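N-acetyl-L-2,4-diaminobutyric acid deacetylase (Ruegeria pomeroyi, PDB 6TWL) probably uses zinc to deacetylate N-acetyl-L-2,4-diaminobutyric acid during ectoine breakdown. Local coordinates at residues L52-N57 against G192-A197; L283-P288 against Q294-Y299; H69-T74 against I223-L228. All coordinates share one frame; numbering follows the deposited sequence.

Contact 1: L52-N57 against G192-A197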
ATOM      1  N   LEU A  52      -9.056  -8.758   3.594  1.00 65.43           N
ATOM      2  CA  LEU A  52      -8.689  -8.704   2.182  1.00 65.51           C
ATOM      3  C   LEU A  52      -7.336  -8.006   2.078  1.00 63.24           C
ATOM      4  O   LEU A  52      -7.236  -6.795   2.303  1.00 58.82           O
ATOM      5  CB  LEU A  52      -9.766  -7.974   1.381  1.00 63.05           C
ATOM      6  CG  LEU A  52      -9.583  -7.787  -0.127  1.00 63.22           C
ATOM      7  CD1 LEU A  52      -9.253  -9.100  -0.811  1.00 55.63           C
ATOM      8  CD2 LEU A  52     -10.840  -7.189  -0.719  1.00 54.39           C
ATOM      9  N   LEU A  53      -6.295  -8.767   1.746  1.00 60.49           N
ATOM     10  CA  LEU A  53      -4.920  -8.281   1.760  1.00 63.74           C
ATOM     11  C   LEU A  53      -4.371  -8.290   0.339  1.00 63.76           C
ATOM     12  O   LEU A  53      -4.260  -9.355  -0.278  1.00 58.16           O
ATOM     13  CB  LEU A  53      -4.057  -9.143   2.688  1.00 70.03           C
ATOM     14  CG  LEU A  53      -4.775  -9.656   3.944  1.00 72.21           C
ATOM     15  CD1 LEU A  53      -4.048 -10.843   4.557  1.00 72.16           C
ATOM     16  CD2 LEU A  53      -4.930  -8.537   4.960  1.00 75.94           C
ATOM     17  N   THR A  54      -4.023  -7.110  -0.179  1.00 60.80           N
ATOM     18  CA  THR A  54      -3.499  -6.974  -1.534  1.00 65.02           C
ATOM     19  C   THR A  54      -2.107  -6.356  -1.463  1.00 67.65           C
ATOM     20  O   THR A  54      -1.867  -5.420  -0.691  1.00 65.37           O
ATOM     21  CB  THR A  54      -4.438  -6.132  -2.432  1.00 71.48           C
ATOM     22  OG1 THR A  54      -4.696  -4.857  -1.828  1.00 87.62           O
ATOM     23  CG2 THR A  54      -5.768  -6.842  -2.600  1.00 60.20           C
ATOM     24  N   GLY A  55      -1.191  -6.895  -2.260  1.00 65.39           N
ATOM     25  CA  GLY A  55       0.224  -6.627  -2.086  1.00 63.66           C
ATOM     26  C   GLY A  55       0.751  -5.350  -2.697  1.00 66.88           C
ATOM     27  O   GLY A  55       1.397  -4.555  -2.011  1.00 80.38           O
ATOM     28  N   ALA A  56       0.502  -5.141  -3.986  1.00 67.56           N
ATOM     29  CA  ALA A  56       1.123  -4.026  -4.686  1.00 73.07           C
ATOM     30  C   ALA A  56       0.312  -3.705  -5.928  1.00 78.87           C
ATOM     31  O   ALA A  56      -0.139  -4.616  -6.626  1.00 84.01           O
ATOM     32  CB  ALA A  56       2.573  -4.360  -5.065  1.00 66.04           C
ATOM     33  N   ASN A  57       0.116  -2.416  -6.190  1.00 77.80           N
ATOM     34  CA  ASN A  57      -0.477  -1.985  -7.448  1.00 79.83           C
ATOM     35  C   ASN A  57       0.560  -1.800  -8.545  1.00 76.29           C
ATOM     36  O   ASN A  57       0.185  -1.597  -9.706  1.00 68.62           O
ATOM     37  CB  ASN A  57      -1.256  -0.679  -7.251  1.00 88.80           C
ATOM     38  CG  ASN A  57      -1.967  -0.620  -5.914  1.00 99.62           C
ATOM     39  OD1 ASN A  57      -1.344  -0.736  -4.859  1.00107.33           O
ATOM     40  ND2 ASN A  57      -3.283  -0.439  -5.950  1.00 99.62           N
ATOM     41  N   GLY A 192     -11.543   6.343  -9.099  1.00 85.54           N
ATOM     42  CA  GLY A 192     -11.158   5.156  -9.828  1.00 83.93           C
ATOM     43  C   GLY A 192     -10.171   4.256  -9.121  1.00 78.22           C
ATOM     44  O   GLY A 192      -9.954   3.125  -9.575  1.00 80.45           O
ATOM     45  N   MET A 193      -9.588   4.699  -8.016  1.00 77.30           N
ATOM     46  CA  MET A 193      -8.569   3.914  -7.342  1.00 79.03           C
ATOM     47  C   MET A 193      -9.207   2.860  -6.445  1.00 78.04           C
ATOM     48  O   MET A 193     -10.369   2.964  -6.046  1.00 73.76           O
ATOM     49  CB  MET A 193      -7.644   4.819  -6.527  1.00 75.04           C
ATOM     50  CG  MET A 193      -6.665   5.614  -7.380  1.00 91.84           C
ATOM     51  SD  MET A 193      -5.631   6.742  -6.429  1.00104.72           S
ATOM     52  CE  MET A 193      -5.156   5.695  -5.056  1.00102.63           C
ATOM     53  N   TYR A 194      -8.422   1.824  -6.144  1.00 65.04           N
ATOM     54  CA  TYR A 194      -8.895   0.765  -5.260  1.00 69.64           C
ATOM     55  C   TYR A 194      -9.053   1.278  -3.835  1.00 71.29           C
ATOM     56  O   TYR A 194     -10.072   1.023  -3.181  1.00 71.07           O
ATOM     57  CB  TYR A 194      -7.931  -0.420  -5.308  1.00 71.67           C
ATOM     58  CG  TYR A 194      -8.193  -1.464  -4.249  1.00 75.82           C
ATOM     59  CD1 TYR A 194      -9.292  -2.308  -4.335  1.00 75.32           C
ATOM     60  CD2 TYR A 194      -7.345  -1.600  -3.160  1.00 75.22           C
ATOM     61  CE1 TYR A 194      -9.536  -3.263  -3.367  1.00 74.87           C
ATOM     62  CE2 TYR A 194      -7.581  -2.550  -2.187  1.00 66.68           C
ATOM     63  CZ  TYR A 194      -8.675  -3.380  -2.295  1.00 71.86           C
ATOM     64  OH  TYR A 194      -8.908  -4.327  -1.325  1.00 73.40           O
ATOM     65  N   ASP A 195      -8.049   2.009  -3.338  1.00 63.24           N
ATOM     66  CA  ASP A 195      -8.123   2.572  -1.994  1.00 67.29           C
ATOM     67  C   ASP A 195      -9.330   3.483  -1.825  1.00 69.55           C
ATOM     68  O   ASP A 195      -9.916   3.538  -0.739  1.00 68.90           O
ATOM     69  CB  ASP A 195      -6.836   3.329  -1.675  1.00 70.78           C
ATOM     70  CG  ASP A 195      -5.696   2.400  -1.353  1.00 74.96           C
ATOM     71  OD1 ASP A 195      -5.983   1.215  -1.091  1.00 74.55           O
ATOM     72  OD2 ASP A 195      -4.528   2.841  -1.366  1.00 71.79           O
ATOM     73  N   THR A 196      -9.714   4.203  -2.881  1.00 69.80           N
ATOM     74  CA  THR A 196     -10.912   5.030  -2.804  1.00 70.95           C
ATOM     75  C   THR A 196     -12.167   4.173  -2.684  1.00 71.56           C
ATOM     76  O   THR A 196     -13.110   4.540  -1.974  1.00 71.37           O
ATOM     77  CB  THR A 196     -11.004   5.941  -4.027  1.00 79.98           C
ATOM     78  OG1 THR A 196      -9.757   6.619  -4.216  1.00 84.41           O
ATOM     79  CG2 THR A 196     -12.110   6.968  -3.845  1.00 82.52           C
ATOM     80  N   ALA A 197     -12.194   3.028  -3.373  1.00 68.13           N
ATOM     81  CA  ALA A 197     -13.352   2.143  -3.290  1.00 68.84           C
ATOM     82  C   ALA A 197     -13.572   1.653  -1.864  1.00 70.42           C
ATOM     83  O   ALA A 197     -14.712   1.605  -1.384  1.00 62.72           O
ATOM     84  CB  ALA A 197     -13.183   0.961  -4.243  1.00 67.44           C
TER
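This contact lies in the alpha/beta core of the succinylglutamate desuccinylase/aspartoacylase catalytic domain, beside the zinc site. It joins the C-terminal end of strand 50-54 to the first turn of helix 194-201. Tyr194 carries it, against Leu52 and Thr54. Met193 is the N-cap of the helix, and Met193 O accepts a bond from Ala197 N (3.2 Å). The ring of Tyr194 reaches the strand because CG stands anti to the backbone N (chi1 170°). Its hydroxyl end lies against the isobutyl branch of Leu52, with Tyr194 OH 3.5 Å from Leu52 CD2 and 3.7 Å from Leu52 CG. The two side chains meet at a slant. Thr54 comes at the ring from the opposite direction. Thr54 OG1 is 3.7 Å from Tyr194 CE2, in an oblique approach. OG1 takes the crowded position between the backbone N and the carbonyl carbon (chi1 55°). From there Thr54 OG1 hydrogen-bonds Asp142 OD1, so its polar need is met outside this pair of segments. Phe90 meets the Tyr194 ring edge-to-face. Asp195 OD2 hydrogen-bonds NE2 of His144, a zinc ligand seen in an entry of this protein, and Asn57 OD1 makes a weak bond to His144 ND1. No hydrogen bond joins the two segments. The strand and helix therefore meet by van der Waals packing of a buried ring, while residues next to it in sequence and space make the polar links. In this zinc-free model both ring nitrogens of His144 have partners, and one of the two bonds would probably give way to the metal when zinc binds.

Contact 2: L283-P288 against Q294-Y299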
ATOM      1  N   LEU A 283      16.896  21.200   1.942  1.00 72.50           N
ATOM      2  CA  LEU A 283      16.572  19.789   1.769  1.00 67.38           C
ATOM      3  C   LEU A 283      17.502  19.091   0.784  1.00 65.66           C
ATOM      4  O   LEU A 283      17.938  17.963   1.038  1.00 62.80           O
ATOM      5  CB  LEU A 283      15.129  19.623   1.283  1.00 65.84           C
ATOM      6  CG  LEU A 283      13.960  20.025   2.180  1.00 66.97           C
ATOM      7  CD1 LEU A 283      12.678  20.038   1.361  1.00 66.27           C
ATOM      8  CD2 LEU A 283      13.835  19.078   3.360  1.00 65.76           C
ATOM      9  N   ALA A 284      17.814  19.739  -0.335  1.00 62.30           N
ATOM     10  CA  ALA A 284      18.506  19.067  -1.423  1.00 64.46           C
ATOM     11  C   ALA A 284      19.120  20.099  -2.355  1.00 66.28           C
ATOM     12  O   ALA A 284      18.705  21.261  -2.390  1.00 70.01           O
ATOM     13  CB  ALA A 284      17.559  18.146  -2.201  1.00 66.29           C
ATOM     14  N   ARG A 285      20.122  19.649  -3.107  1.00 62.64           N
ATOM     15  CA  ARG A 285      20.730  20.415  -4.183  1.00 68.15           C
ATOM     16  C   ARG A 285      20.612  19.633  -5.482  1.00 62.66           C
ATOM     17  O   ARG A 285      20.680  18.401  -5.492  1.00 68.41           O
ATOM     18  CB  ARG A 285      22.208  20.712  -3.909  1.00 74.90           C
ATOM     19  CG  ARG A 285      22.470  21.791  -2.883  1.00 79.69           C
ATOM     20  CD  ARG A 285      23.962  21.903  -2.610  1.00 82.03           C
ATOM     21  NE  ARG A 285      24.249  22.758  -1.465  1.00 90.31           N
ATOM     22  CZ  ARG A 285      25.282  22.584  -0.647  1.00 89.06           C
ATOM     23  NH1 ARG A 285      26.128  21.582  -0.848  1.00 84.10           N
ATOM     24  NH2 ARG A 285      25.468  23.410   0.374  1.00 88.25           N
ATOM     25  N   VAL A 286      20.445  20.359  -6.583  1.00 58.40           N
ATOM     26  CA  VAL A 286      20.362  19.767  -7.913  1.00 58.14           C
ATOM     27  C   VAL A 286      21.469  20.382  -8.755  1.00 63.28           C
ATOM     28  O   VAL A 286      21.420  21.574  -9.085  1.00 64.27           O
ATOM     29  CB  VAL A 286      18.987  19.978  -8.556  1.00 60.17           C
ATOM     30  CG1 VAL A 286      18.967  19.391  -9.954  1.00 58.59           C
ATOM     31  CG2 VAL A 286      17.908  19.336  -7.702  1.00 60.42           C
ATOM     32  N   TRP A 287      22.466  19.572  -9.104  1.00 63.14           N
ATOM     33  CA  TRP A 287      23.625  20.062  -9.841  1.00 67.06           C
ATOM     34  C   TRP A 287      23.346  20.039 -11.335  1.00 65.41           C
ATOM     35  O   TRP A 287      22.978  18.990 -11.876  1.00 63.40           O
ATOM     36  CB  TRP A 287      24.854  19.224  -9.524  1.00 66.34           C
ATOM     37  CG  TRP A 287      25.292  19.438  -8.124  1.00 65.65           C
ATOM     38  CD1 TRP A 287      24.858  18.770  -7.018  1.00 56.65           C
ATOM     39  CD2 TRP A 287      26.225  20.420  -7.663  1.00 62.47           C
ATOM     40  NE1 TRP A 287      25.476  19.266  -5.895  1.00 60.77           N
ATOM     41  CE2 TRP A 287      26.320  20.281  -6.266  1.00 58.39           C
ATOM     42  CE3 TRP A 287      26.994  21.401  -8.297  1.00 65.14           C
ATOM     43  CZ2 TRP A 287      27.145  21.089  -5.493  1.00 59.43           C
ATOM     44  CZ3 TRP A 287      27.823  22.198  -7.525  1.00 64.24           C
ATOM     45  CH2 TRP A 287      27.896  22.034  -6.140  1.00 65.65           C
ATOM     46  N   PRO A 288      23.510  21.165 -12.025  1.00 75.09           N
ATOM     47  CA  PRO A 288      23.266  21.179 -13.468  1.00 85.48           C
ATOM     48  C   PRO A 288      24.352  20.410 -14.198  1.00 75.39           C
ATOM     49  O   PRO A 288      25.525  20.446 -13.822  1.00 89.66           O
ATOM     50  CB  PRO A 288      23.302  22.671 -13.813  1.00 92.30           C
ATOM     51  CG  PRO A 288      24.289  23.223 -12.832  1.00 85.73           C
ATOM     52  CD  PRO A 288      24.049  22.453 -11.548  1.00 79.85           C
ATOM     53  N   GLN A 294      27.303  26.380 -13.750  1.00110.09           N
ATOM     54  CA  GLN A 294      26.483  27.219 -12.886  1.00110.41           C
ATOM     55  C   GLN A 294      26.371  26.604 -11.486  1.00104.42           C
ATOM     56  O   GLN A 294      26.608  25.406 -11.309  1.00101.94           O
ATOM     57  CB  GLN A 294      25.099  27.388 -13.520  1.00114.77           C
ATOM     58  CG  GLN A 294      24.339  28.624 -13.070  1.00116.56           C
ATOM     59  CD  GLN A 294      23.094  28.919 -13.869  1.00120.09           C
ATOM     60  OE1 GLN A 294      22.518  28.037 -14.504  1.00123.36           O
ATOM     61  NE2 GLN A 294      22.647  30.169 -13.810  1.00116.87           N
ATOM     62  N   PRO A 295      26.031  27.401 -10.469  1.00 99.21           N
ATOM     63  CA  PRO A 295      25.812  26.838  -9.122  1.00 96.67           C
ATOM     64  C   PRO A 295      24.587  25.943  -9.069  1.00 94.50           C
ATOM     65  O   PRO A 295      23.729  25.985  -9.965  1.00101.31           O
ATOM     66  CB  PRO A 295      25.618  28.088  -8.245  1.00 94.22           C
ATOM     67  CG  PRO A 295      25.314  29.194  -9.191  1.00 97.10           C
ATOM     68  CD  PRO A 295      26.132  28.869 -10.399  1.00 99.77           C
ATOM     69  N   PRO A 296      24.459  25.133  -8.020  1.00 82.88           N
ATOM     70  CA  PRO A 296      23.306  24.235  -7.908  1.00 74.13           C
ATOM     71  C   PRO A 296      22.032  24.960  -7.505  1.00 77.07           C
ATOM     72  O   PRO A 296      22.056  26.022  -6.878  1.00 78.94           O
ATOM     73  CB  PRO A 296      23.737  23.253  -6.811  1.00 71.00           C
ATOM     74  CG  PRO A 296      24.654  24.055  -5.952  1.00 76.04           C
ATOM     75  CD  PRO A 296      25.400  24.960  -6.897  1.00 77.79           C
ATOM     76  N   VAL A 297      20.908  24.356  -7.875  1.00 67.58           N
ATOM     77  CA  VAL A 297      19.598  24.838  -7.453  1.00 73.57           C
ATOM     78  C   VAL A 297      19.282  24.265  -6.079  1.00 72.76           C
ATOM     79  O   VAL A 297      19.405  23.055  -5.853  1.00 70.14           O
ATOM     80  CB  VAL A 297      18.519  24.458  -8.478  1.00 67.56           C
ATOM     81  CG1 VAL A 297      17.149  24.903  -7.994  1.00 72.55           C
ATOM     82  CG2 VAL A 297      18.837  25.071  -9.834  1.00 70.95           C
ATOM     83  N   GLU A 298      18.877  25.132  -5.158  1.00 76.40           N
ATOM     84  CA  GLU A 298      18.586  24.745  -3.786  1.00 79.62           C
ATOM     85  C   GLU A 298      17.088  24.559  -3.589  1.00 80.85           C
ATOM     86  O   GLU A 298      16.279  25.316  -4.131  1.00 82.87           O
ATOM     87  CB  GLU A 298      19.107  25.793  -2.803  1.00 81.28           C
ATOM     88  CG  GLU A 298      20.618  25.871  -2.701  1.00 87.05           C
ATOM     89  CD  GLU A 298      21.065  26.863  -1.647  1.00 89.74           C
ATOM     90  OE1 GLU A 298      20.289  27.794  -1.346  1.00 93.90           O
ATOM     91  OE2 GLU A 298      22.186  26.713  -1.118  1.00 89.31           O
ATOM     92  N   TYR A 299      16.724  23.553  -2.796  1.00 74.92           N
ATOM     93  CA  TYR A 299      15.332  23.278  -2.468  1.00 68.27           C
ATOM     94  C   TYR A 299      15.197  23.218  -0.956  1.00 67.44           C
ATOM     95  O   TYR A 299      15.866  22.411  -0.302  1.00 70.40           O
ATOM     96  CB  TYR A 299      14.859  21.977  -3.119  1.00 66.94           C
ATOM     97  CG  TYR A 299      14.737  22.112  -4.616  1.00 69.69           C
ATOM     98  CD1 TYR A 299      13.617  22.700  -5.183  1.00 67.73           C
ATOM     99  CD2 TYR A 299      15.750  21.680  -5.459  1.00 61.58           C
ATOM    100  CE1 TYR A 299      13.500  22.842  -6.549  1.00 68.41           C
ATOM    101  CE2 TYR A 299      15.642  21.817  -6.829  1.00 64.40           C
ATOM    102  CZ  TYR A 299      14.514  22.397  -7.368  1.00 65.46           C
ATOM    103  OH  TYR A 299      14.400  22.536  -8.732  1.00 67.79           O
TER
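Strands 283-287 and 297-299 run antiparallel, their short axes at 161° and 4.9 Å apart at closest approach. They form a beta hairpin at the edge of a four-stranded antiparallel sheet. Val286 and Val297 are a hydrogen-bonded pair, with Val286 N to Val297 O at 3.0 Å, and Val297 N returns a bond to Val286 O. Arg285 and Glu298 form the non-hydrogen-bonded pair. At the far end a classic beta bulge sets both Leu283 and Ala284 against Tyr299. Leu283 N gives Tyr299 O a bond of 2.8 Å in the carbonyl plane; the one from Ala284 N is weak. Arg285 and Glu298 project from one face of the sheet, yet NE and OE2 are too far apart for a salt bridge, and Glu298 pairs with Arg300 instead. On the other face Val286 CG2 touches the edge of the Tyr299 ring at CE2 (3.5 Å). Pro296 lies flat over one face of Trp287. Pro296 CG makes a CH-pi contact 3.8 Å from the centroid of the six-membered ring of Trp287, 11° off the normal. Trp287 NE1 bonds Glu268 OE1 on the neighbouring strand. With an alanine here, Pro296 would probably lose the surface it packs on and Glu268 would be left without this indole donor. Where the strands end, Pro288 CG rests 3.5 Å from Gln294 O.

Contact 3: H69-T74 against I223-L228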
ATOM      1  N   HIS A  69       3.563 -13.210   0.522  1.00 62.20           N
ATOM      2  CA  HIS A  69       4.051 -14.537   0.158  1.00 62.37           C
ATOM      3  C   HIS A  69       4.325 -15.370   1.406  1.00 69.65           C
ATOM      4  O   HIS A  69       3.978 -16.556   1.466  1.00 71.53           O
ATOM      5  CB  HIS A  69       5.316 -14.422  -0.696  1.00 62.63           C
ATOM      6  CG  HIS A  69       5.055 -14.365  -2.169  1.00 67.98           C
ATOM      7  ND1 HIS A  69       4.721 -13.197  -2.820  1.00 71.05           N
ATOM      8  CD2 HIS A  69       5.085 -15.330  -3.119  1.00 69.52           C
ATOM      9  CE1 HIS A  69       4.553 -13.445  -4.107  1.00 72.47           C
ATOM     10  NE2 HIS A  69       4.768 -14.731  -4.315  1.00 71.28           N
ATOM     11  N   GLU A  70       4.951 -14.756   2.415  1.00 70.33           N
ATOM     12  CA  GLU A  70       5.263 -15.465   3.653  1.00 66.77           C
ATOM     13  C   GLU A  70       3.991 -15.868   4.390  1.00 64.02           C
ATOM     14  O   GLU A  70       3.837 -17.023   4.805  1.00 66.39           O
ATOM     15  CB  GLU A  70       6.141 -14.590   4.550  1.00 68.05           C
ATOM     16  CG  GLU A  70       7.612 -14.625   4.188  1.00 85.52           C
ATOM     17  CD  GLU A  70       8.511 -14.911   5.374  1.00 98.80           C
ATOM     18  OE1 GLU A  70       9.750 -14.916   5.198  1.00105.92           O
ATOM     19  OE2 GLU A  70       7.982 -15.121   6.484  1.00 99.70           O
ATOM     20  N   LEU A  71       3.074 -14.915   4.579  1.00 58.98           N
ATOM     21  CA  LEU A  71       1.823 -15.212   5.268  1.00 56.22           C
ATOM     22  C   LEU A  71       1.065 -16.329   4.564  1.00 67.04           C
ATOM     23  O   LEU A  71       0.566 -17.260   5.206  1.00 73.32           O
ATOM     24  CB  LEU A  71       0.961 -13.952   5.357  1.00 60.70           C
ATOM     25  CG  LEU A  71      -0.339 -14.086   6.155  1.00 63.38           C
ATOM     26  CD1 LEU A  71      -0.062 -13.987   7.645  1.00 60.13           C
ATOM     27  CD2 LEU A  71      -1.358 -13.042   5.729  1.00 60.03           C
ATOM     28  N   ALA A  72       0.981 -16.258   3.234  1.00 69.42           N
ATOM     29  CA  ALA A  72       0.227 -17.256   2.485  1.00 63.79           C
ATOM     30  C   ALA A  72       0.862 -18.638   2.572  1.00 66.25           C
ATOM     31  O   ALA A  72       0.155 -19.647   2.485  1.00 63.50           O
ATOM     32  CB  ALA A  72       0.095 -16.828   1.024  1.00 65.02           C
ATOM     33  N   ALA A  73       2.182 -18.707   2.743  1.00 65.11           N
ATOM     34  CA  ALA A  73       2.870 -19.992   2.737  1.00 64.35           C
ATOM     35  C   ALA A  73       3.039 -20.594   4.125  1.00 69.19           C
ATOM     36  O   ALA A  73       3.160 -21.819   4.244  1.00 72.06           O
ATOM     37  CB  ALA A  73       4.246 -19.852   2.074  1.00 60.90           C
ATOM     38  N   THR A  74       3.044 -19.777   5.178  1.00 69.60           N
ATOM     39  CA  THR A  74       3.425 -20.236   6.507  1.00 75.56           C
ATOM     40  C   THR A  74       2.281 -20.249   7.513  1.00 78.97           C
ATOM     41  O   THR A  74       2.509 -20.581   8.680  1.00 79.84           O
ATOM     42  CB  THR A  74       4.567 -19.372   7.054  1.00 72.52           C
ATOM     43  OG1 THR A  74       4.105 -18.029   7.244  1.00 78.12           O
ATOM     44  CG2 THR A  74       5.747 -19.371   6.084  1.00 65.39           C
ATOM     45  N   ILE A 223       9.081  -5.020   9.464  1.00 65.29           N
ATOM     46  CA  ILE A 223       7.996  -4.093   9.777  1.00 76.76           C
ATOM     47  C   ILE A 223       6.697  -4.567   9.140  1.00 79.43           C
ATOM     48  O   ILE A 223       5.622  -4.492   9.750  1.00 89.75           O
ATOM     49  CB  ILE A 223       8.369  -2.667   9.325  1.00 74.56           C
ATOM     50  CG1 ILE A 223       9.507  -2.108  10.184  1.00 63.96           C
ATOM     51  CG2 ILE A 223       7.162  -1.742   9.378  1.00 66.10           C
ATOM     52  CD1 ILE A 223      10.337  -1.055   9.480  1.00 67.02           C
ATOM     53  N   ALA A 224       6.779  -5.090   7.913  1.00 73.22           N
ATOM     54  CA  ALA A 224       5.586  -5.552   7.211  1.00 71.65           C
ATOM     55  C   ALA A 224       5.006  -6.799   7.861  1.00 72.75           C
ATOM     56  O   ALA A 224       3.785  -6.914   8.017  1.00 69.71           O
ATOM     57  CB  ALA A 224       5.917  -5.831   5.746  1.00 70.22           C
ATOM     58  N   LYS A 225       5.864  -7.746   8.241  1.00 74.36           N
ATOM     59  CA  LYS A 225       5.377  -8.983   8.837  1.00 72.70           C
ATOM     60  C   LYS A 225       4.771  -8.729  10.210  1.00 69.84           C
ATOM     61  O   LYS A 225       3.687  -9.233  10.524  1.00 65.65           O
ATOM     62  CB  LYS A 225       6.509 -10.011   8.919  1.00 72.36           C
ATOM     63  CG  LYS A 225       6.985 -10.530   7.565  1.00 78.15           C
ATOM     64  CD  LYS A 225       6.296 -11.841   7.174  1.00 78.38           C
ATOM     65  CE  LYS A 225       4.823 -11.637   6.822  1.00 66.43           C
ATOM     66  NZ  LYS A 225       4.053 -12.901   6.707  1.00 70.38           N
ATOM     67  N   LYS A 226       5.459  -7.944  11.041  1.00 72.65           N
ATOM     68  CA  LYS A 226       4.922  -7.601  12.353  1.00 75.69           C
ATOM     69  C   LYS A 226       3.621  -6.818  12.224  1.00 78.97           C
ATOM     70  O   LYS A 226       2.630  -7.118  12.901  1.00 78.73           O
ATOM     71  CB  LYS A 226       5.955  -6.803  13.148  1.00 82.15           C
ATOM     72  CG  LYS A 226       5.360  -5.983  14.281  1.00 84.33           C
ATOM     73  CD  LYS A 226       6.271  -4.835  14.679  1.00 80.45           C
ATOM     74  CE  LYS A 226       5.522  -3.808  15.513  1.00 77.55           C
ATOM     75  NZ  LYS A 226       6.356  -2.609  15.802  1.00 74.42           N
ATOM     76  N   GLY A 227       3.605  -5.809  11.349  1.00 77.70           N
ATOM     77  CA  GLY A 227       2.393  -5.027  11.163  1.00 69.13           C
ATOM     78  C   GLY A 227       1.239  -5.858  10.636  1.00 70.00           C
ATOM     79  O   GLY A 227       0.087  -5.654  11.024  1.00 74.68           O
ATOM     80  N   LEU A 228       1.535  -6.813   9.753  1.00 71.43           N
ATOM     81  CA  LEU A 228       0.495  -7.696   9.236  1.00 70.31           C
ATOM     82  C   LEU A 228      -0.090  -8.560  10.347  1.00 72.14           C
ATOM     83  O   LEU A 228      -1.314  -8.661  10.490  1.00 66.65           O
ATOM     84  CB  LEU A 228       1.066  -8.562   8.111  1.00 66.59           C
ATOM     85  CG  LEU A 228       0.141  -9.455   7.285  1.00 72.23           C
ATOM     86  CD1 LEU A 228      -1.033  -8.672   6.719  1.00 76.89           C
ATOM     87  CD2 LEU A 228       0.940 -10.102   6.164  1.00 72.91           C
TER
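The carboxylate of Glu70 is the flat group that meets the other helix, with Lys225 CD lying to one side of its plane. Lys225 CD is 3.8 Å from Glu70 OE2 and farther from OE1. No aromatic ring takes part. The two chains cross at about a right angle, and the opposite charges lie near each other without pairing: Glu70 OE2 and Lys225 NZ are 4.5 Å apart. Lys225 is bent at chi2 (-95°) and again at chi3 (71°), which folds its ammonium in toward the backbone of the other helix. There NZ hydrogen-bonds Ala67 O, one turn before Leu71. Lys225 NZ is also 3.4 Å from Glu70 CB. Leu71 N is close to NZ as well, but both are donors and no bond forms. Helices 63-74 and 218-234 pack here within the catalytic domain, their short axes crossing at -55° and 11.1 Å apart. Lys225 and the leucine pair span the distance. Leu71 CD2 meets Leu228 CD2 at 3.8 Å, and the two leucines slant past each other. Leu71 also packs on Ile86 of strand 82-87, so this side of the helix pair faces the large mixed sheet. At the end of helix 63-74, Glu70 O accepts both Thr74 N and Thr74 OG1. Thr74 OG1 to Glu70 O is 2.7 Å, and the hydroxyl comes from above the carbonyl plane.

In the fold
Contacts 1 and 3 lie in the catalytic domain and pack against its large mixed sheet, contact 1 through strand 50-54 and contact 3 through its helices. Their centres are 18 Å apart, and their segments alternate along the chain. Leu52 and Thr54 of the strand face helix 194-201, while Leu53 points away from it. Leu53 CD1 packs 3.7 Å from Leu71 CD2 of contact 3. The strand, packed between helices, thus ties together the layers beside the zinc site. Contact 2 comes later in the chain, its centre 37 Å from that of contact 1 and 41 Å from that of contact 3. It touches neither and belongs to a separate antiparallel sheet remote from the zinc site.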